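Local coordinates for protein chitooligosaccharide oxidase (Gibberella zeae, PDB 6Y0R) that oxidises the C1 hydroxyl of chitooligosaccharides to the corresponding lactones with a bicovalently bound FAD, passing the electrons to molecular oxygen to give hydrogen peroxide, at residues 229-240 / 303-312. Residues are numbered along the deposited sequence; the frame is centred on the assembly and turned at random.
Sequences APEKITYFDIGL and VQVTATTVDW
T308 CB sits over one face of the Y235 ring, 3.9 Å from its centroid and 28° off the ring normal, a CH-pi contact made with the paired residue of the facing strand. T308 O also lies above a face of this ring, offset toward its rim. With CG between the backbone N and the carbonyl carbon (chi1 62°), the ring leans toward the neighbouring strand and lies alongside T308; V310 CG1 meets CE2 of Y235 obliquely, and H318 of helix 312-320 stacks on the same ring. The W312 indole takes I233 CD1 at its edge near CZ3 (4.2 Å), while A229 CB lies near W312 CB and CG and P230 CD near CB and CE3, both oblique to the ring. The F236 ring has T234 O at its edge, in plane, and leads away toward L289 and L293 of helix 286-300.

Strands 233-239 and 305-310 run antiparallel. I233, Y235 and D237 each exchange a pair of N-H...O bonds with V310, T308 and T306, the straightest being V310 N to I233 O (2.9 Å, 176°). Beyond the strand ends, W312 N donates a hydrogen bond to P230 O (3.0 Å). On the other side of the sheet from Y235, T234 OG1 and T309 OG1 lie 2.7 Å apart, and T234 OG1 also bonds to G284 O. The F236 side chain meets A307 through its CB (CB to CB 3.9 Å). Past D237 the direct ladder gives way to water: one molecule joins G239 O to Q304 N, another G239 N to Q304 O.

Strand 305-310 is the outermost strand of a seven-stranded antiparallel sheet, and D311, N-cap of helix 312-320, bonds G314 N through OD1 as the chain turns into that helix. This is consistent with the substrate domain of berberine-bridge-enzyme-like oxidases, in which a large antiparallel sheet is flanked by helices.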
loop_
_atom_site.group_PDB
_atom_site.type_symbol
_atom_site.label_atom_id
_atom_site.label_comp_id
_atom_site.label_asym_id
_atom_site.label_seq_id
_atom_site.Cartn_x
_atom_site.Cartn_y
_atom_site.Cartn_z
ATOM N N ALA A 229 -20.958 5.539 -0.035
ATOM C CA ALA A 229 -20.070 6.395 -0.856
ATOM C C ALA A 229 -20.573 7.815 -0.726
ATOM O O ALA A 229 -21.757 8.084 -1.002
ATOM C CB ALA A 229 -20.069 5.909 -2.270
ATOM N N PRO A 230 -19.722 8.766 -0.285
ATOM C CA PRO A 230 -20.159 10.136 -0.097
ATOM C C PRO A 230 -20.760 10.754 -1.368
ATOM O O PRO A 230 -20.197 10.623 -2.471
ATOM C CB PRO A 230 -18.897 10.906 0.279
ATOM C CG PRO A 230 -17.948 9.845 0.825
ATOM C CD PRO A 230 -18.343 8.538 0.192
ATOM N N GLU A 231 -21.905 11.407 -1.190
ATOM C CA GLU A 231 -22.524 12.251 -2.244
ATOM C C GLU A 231 -21.697 13.530 -2.442
ATOM O O GLU A 231 -21.593 14.032 -3.549
ATOM C CB GLU A 231 -23.964 12.555 -1.818
ATOM C CG GLU A 231 -24.686 13.506 -2.742
ATOM C CD GLU A 231 -24.960 13.011 -4.159
ATOM O OE1 GLU A 231 -24.801 11.793 -4.419
ATOM O OE2 GLU A 231 -25.307 13.862 -5.007
ATOM N N LYS A 232 -21.159 14.070 -1.362
ATOM C CA LYS A 232 -20.397 15.324 -1.347
ATOM C C LYS A 232 -19.076 15.068 -0.622
ATOM O O LYS A 232 -19.076 14.819 0.606
ATOM C CB LYS A 232 -21.199 16.437 -0.684
ATOM C CG LYS A 232 -22.428 16.905 -1.474
ATOM C CD LYS A 232 -23.244 17.920 -0.745
ATOM C CE LYS A 232 -24.472 18.380 -1.514
ATOM N NZ LYS A 232 -25.537 17.342 -1.597
ATOM N N ILE A 233 -17.989 15.213 -1.363
ATOM C CA ILE A 233 -16.630 15.025 -0.809
ATOM C C ILE A 233 -15.788 16.045 -1.544
ATOM O O ILE A 233 -15.902 16.161 -2.757
ATOM C CB ILE A 233 -16.118 13.570 -0.902
ATOM C CG1 ILE A 233 -14.685 13.512 -0.368
ATOM C CG2 ILE A 233 -16.196 12.975 -2.299
ATOM C CD1 ILE A 233 -14.279 12.156 0.126
ATOM N N THR A 234 -15.029 16.821 -0.803
ATOM C CA THR A 234 -14.305 17.975 -1.336
ATOM C C THR A 234 -12.809 17.664 -1.377
ATOM O O THR A 234 -12.211 17.567 -0.311
ATOM C CB THR A 234 -14.623 19.216 -0.503
ATOM O OG1 THR A 234 -16.042 19.402 -0.497
ATOM C CG2 THR A 234 -13.935 20.451 -1.027
ATOM N N TYR A 235 -12.214 17.708 -2.555
ATOM C CA TYR A 235 -10.739 17.643 -2.674
ATOM C C TYR A 235 -10.239 19.063 -2.589
ATOM O O TYR A 235 -10.965 20.020 -2.936
ATOM C CB TYR A 235 -10.270 16.898 -3.910
ATOM C CG TYR A 235 -10.665 17.474 -5.233
ATOM C CD1 TYR A 235 -9.929 18.494 -5.799
ATOM C CD2 TYR A 235 -11.667 16.866 -5.975
ATOM C CE1 TYR A 235 -10.224 18.951 -7.077
ATOM C CE2 TYR A 235 -11.974 17.324 -7.247
ATOM C CZ TYR A 235 -11.273 18.390 -7.780
ATOM O OH TYR A 235 -11.548 18.871 -9.046
ATOM N N PHE A 236 -9.025 19.221 -2.084
ATOM C CA PHE A 236 -8.483 20.570 -1.886
ATOM C C PHE A 236 -6.966 20.539 -2.007
ATOM O O PHE A 236 -6.332 19.506 -1.895
ATOM C CB PHE A 236 -8.907 21.162 -0.550
ATOM C CG PHE A 236 -8.439 20.433 0.685
ATOM C CD1 PHE A 236 -9.188 19.406 1.241
ATOM C CD2 PHE A 236 -7.225 20.772 1.279
ATOM C CE1 PHE A 236 -8.741 18.738 2.369
ATOM C CE2 PHE A 236 -6.784 20.101 2.411
ATOM C CZ PHE A 236 -7.547 19.081 2.949
ATOM N N ASP A 237 -6.434 21.725 -2.279
ATOM C CA ASP A 237 -4.990 21.965 -2.433
ATOM C C ASP A 237 -4.662 23.326 -1.843
ATOM O O ASP A 237 -5.495 24.254 -1.936
ATOM C CB ASP A 237 -4.591 21.857 -3.903
ATOM C CG ASP A 237 -4.778 20.453 -4.461
ATOM O OD1 ASP A 237 -3.873 19.582 -4.224
ATOM O OD2 ASP A 237 -5.877 20.192 -5.022
ATOM N N ILE A 238 -3.474 23.417 -1.272
ATOM C CA ILE A 238 -2.910 24.695 -0.770
ATOM C C ILE A 238 -1.510 24.826 -1.339
ATOM O O ILE A 238 -0.618 24.049 -0.959
ATOM C CB ILE A 238 -2.896 24.797 0.759
ATOM C CG1 ILE A 238 -4.216 24.367 1.392
ATOM C CG2 ILE A 238 -2.561 26.218 1.138
ATOM C CD1 ILE A 238 -4.219 24.384 2.884
ATOM N N GLY A 239 -1.338 25.814 -2.223
ATOM C CA GLY A 239 -0.041 26.147 -2.805
ATOM C C GLY A 239 0.742 26.952 -1.801
ATOM O O GLY A 239 0.152 27.792 -1.129
ATOM N N LEU A 240 2.016 26.649 -1.669
ATOM C CA LEU A 240 2.880 27.278 -0.656
ATOM C C LEU A 240 4.118 27.846 -1.340
ATOM O O LEU A 240 4.546 27.290 -2.349
ATOM C CB LEU A 240 3.276 26.273 0.429
ATOM C CG LEU A 240 2.142 25.752 1.317
ATOM C CD1 LEU A 240 2.648 24.661 2.246
ATOM C CD2 LEU A 240 1.514 26.888 2.108
ATOM N N VAL A 303 -1.712 32.285 1.952
ATOM C CA VAL A 303 -2.066 31.104 1.118
ATOM C C VAL A 303 -3.555 31.195 0.771
ATOM O O VAL A 303 -4.364 31.664 1.637
ATOM C CB VAL A 303 -1.708 29.799 1.846
ATOM C CG1 VAL A 303 -0.252 29.774 2.237
ATOM C CG2 VAL A 303 -2.596 29.549 3.060
ATOM N N GLN A 304 -3.915 30.615 -0.368
ATOM C CA GLN A 304 -5.311 30.392 -0.834
ATOM C C GLN A 304 -5.560 28.876 -0.927
ATOM O O GLN A 304 -4.689 28.140 -1.421
ATOM C CB GLN A 304 -5.541 31.021 -2.214
ATOM C CG GLN A 304 -7.013 31.182 -2.619
ATOM C CD GLN A 304 -7.410 30.849 -4.052
ATOM O OE1 GLN A 304 -6.598 30.745 -4.983
ATOM N NE2 GLN A 304 -8.709 30.670 -4.247
ATOM N N VAL A 305 -6.704 28.466 -0.426
ATOM C CA VAL A 305 -7.199 27.080 -0.589
ATOM C C VAL A 305 -7.946 27.030 -1.918
ATOM O O VAL A 305 -8.855 27.863 -2.106
ATOM C CB VAL A 305 -8.122 26.716 0.571
ATOM C CG1 VAL A 305 -8.785 25.366 0.399
ATOM C CG2 VAL A 305 -7.357 26.783 1.889
ATOM N N THR A 306 -7.611 26.068 -2.758
ATOM C CA THR A 306 -8.451 25.691 -3.919
ATOM C C THR A 306 -9.201 24.422 -3.531
ATOM O O THR A 306 -8.642 23.574 -2.842
ATOM C CB THR A 306 -7.652 25.529 -5.207
ATOM O OG1 THR A 306 -6.738 24.446 -5.063
ATOM C CG2 THR A 306 -6.907 26.794 -5.599
ATOM N N ALA A 307 -10.453 24.284 -3.931
ATOM C CA ALA A 307 -11.295 23.162 -3.469
ATOM C C ALA A 307 -12.470 22.956 -4.410
ATOM O O ALA A 307 -13.045 23.955 -4.973
ATOM C CB ALA A 307 -11.773 23.397 -2.067
ATOM N N THR A 308 -12.837 21.707 -4.563
ATOM C CA THR A 308 -13.964 21.322 -5.429
ATOM C C THR A 308 -14.735 20.207 -4.751
ATOM O O THR A 308 -14.119 19.206 -4.367
ATOM C CB THR A 308 -13.496 20.893 -6.816
ATOM O OG1 THR A 308 -12.725 21.932 -7.424
ATOM C CG2 THR A 308 -14.680 20.547 -7.687
ATOM N N THR A 309 -16.053 20.365 -4.660
ATOM C CA THR A 309 -16.911 19.289 -4.148
ATOM C C THR A 309 -17.359 18.413 -5.317
ATOM O O THR A 309 -17.979 18.952 -6.298
ATOM C CB THR A 309 -18.094 19.846 -3.362
ATOM O OG1 THR A 309 -17.593 20.706 -2.346
ATOM C CG2 THR A 309 -18.931 18.764 -2.720
ATOM N N VAL A 310 -17.200 17.126 -5.153
ATOM C CA VAL A 310 -17.602 16.075 -6.118
ATOM C C VAL A 310 -18.281 14.957 -5.328
ATOM O O VAL A 310 -18.490 15.104 -4.116
ATOM C CB VAL A 310 -16.374 15.593 -6.905
ATOM C CG1 VAL A 310 -15.830 16.682 -7.803
ATOM C CG2 VAL A 310 -15.275 15.090 -5.992
ATOM N N ASP A 311 -18.673 13.887 -5.996
ATOM C CA ASP A 311 -19.131 12.654 -5.330
ATOM C C ASP A 311 -17.958 11.690 -5.294
ATOM O O ASP A 311 -16.873 11.979 -5.839
ATOM C CB ASP A 311 -20.412 12.105 -5.978
ATOM C CG ASP A 311 -20.239 11.631 -7.400
ATOM O OD1 ASP A 311 -19.132 11.134 -7.757
ATOM O OD2 ASP A 311 -21.236 11.751 -8.148
ATOM N N TRP A 312 -18.144 10.593 -4.604
ATOM C CA TRP A 312 -17.065 9.612 -4.388
ATOM C C TRP A 312 -16.414 9.192 -5.709
ATOM O O TRP A 312 -15.180 9.145 -5.840
ATOM C CB TRP A 312 -17.651 8.422 -3.629
ATOM C CG TRP A 312 -16.651 7.339 -3.440
ATOM C CD1 TRP A 312 -16.585 6.123 -4.045
ATOM C CD2 TRP A 312 -15.488 7.441 -2.613
ATOM N NE1 TRP A 312 -15.472 5.448 -3.634
ATOM C CE2 TRP A 312 -14.795 6.218 -2.732
ATOM C CE3 TRP A 312 -14.977 8.458 -1.798
ATOM C CZ2 TRP A 312 -13.623 5.956 -2.030
ATOM C CZ3 TRP A 312 -13.840 8.183 -1.084
ATOM C CH2 TRP A 312 -13.174 6.963 -1.204
HETATM O O HOH W 1 -24.260 11.018 -7.008
HETATM O O HOH W 2 -23.392 14.050 -6.862
HETATM O O HOH W 3 -7.904 21.950 -5.479
HETATM O O HOH W 4 -1.690 29.715 -1.734
HETATM O O HOH W 5 -3.501 27.262 -3.396
#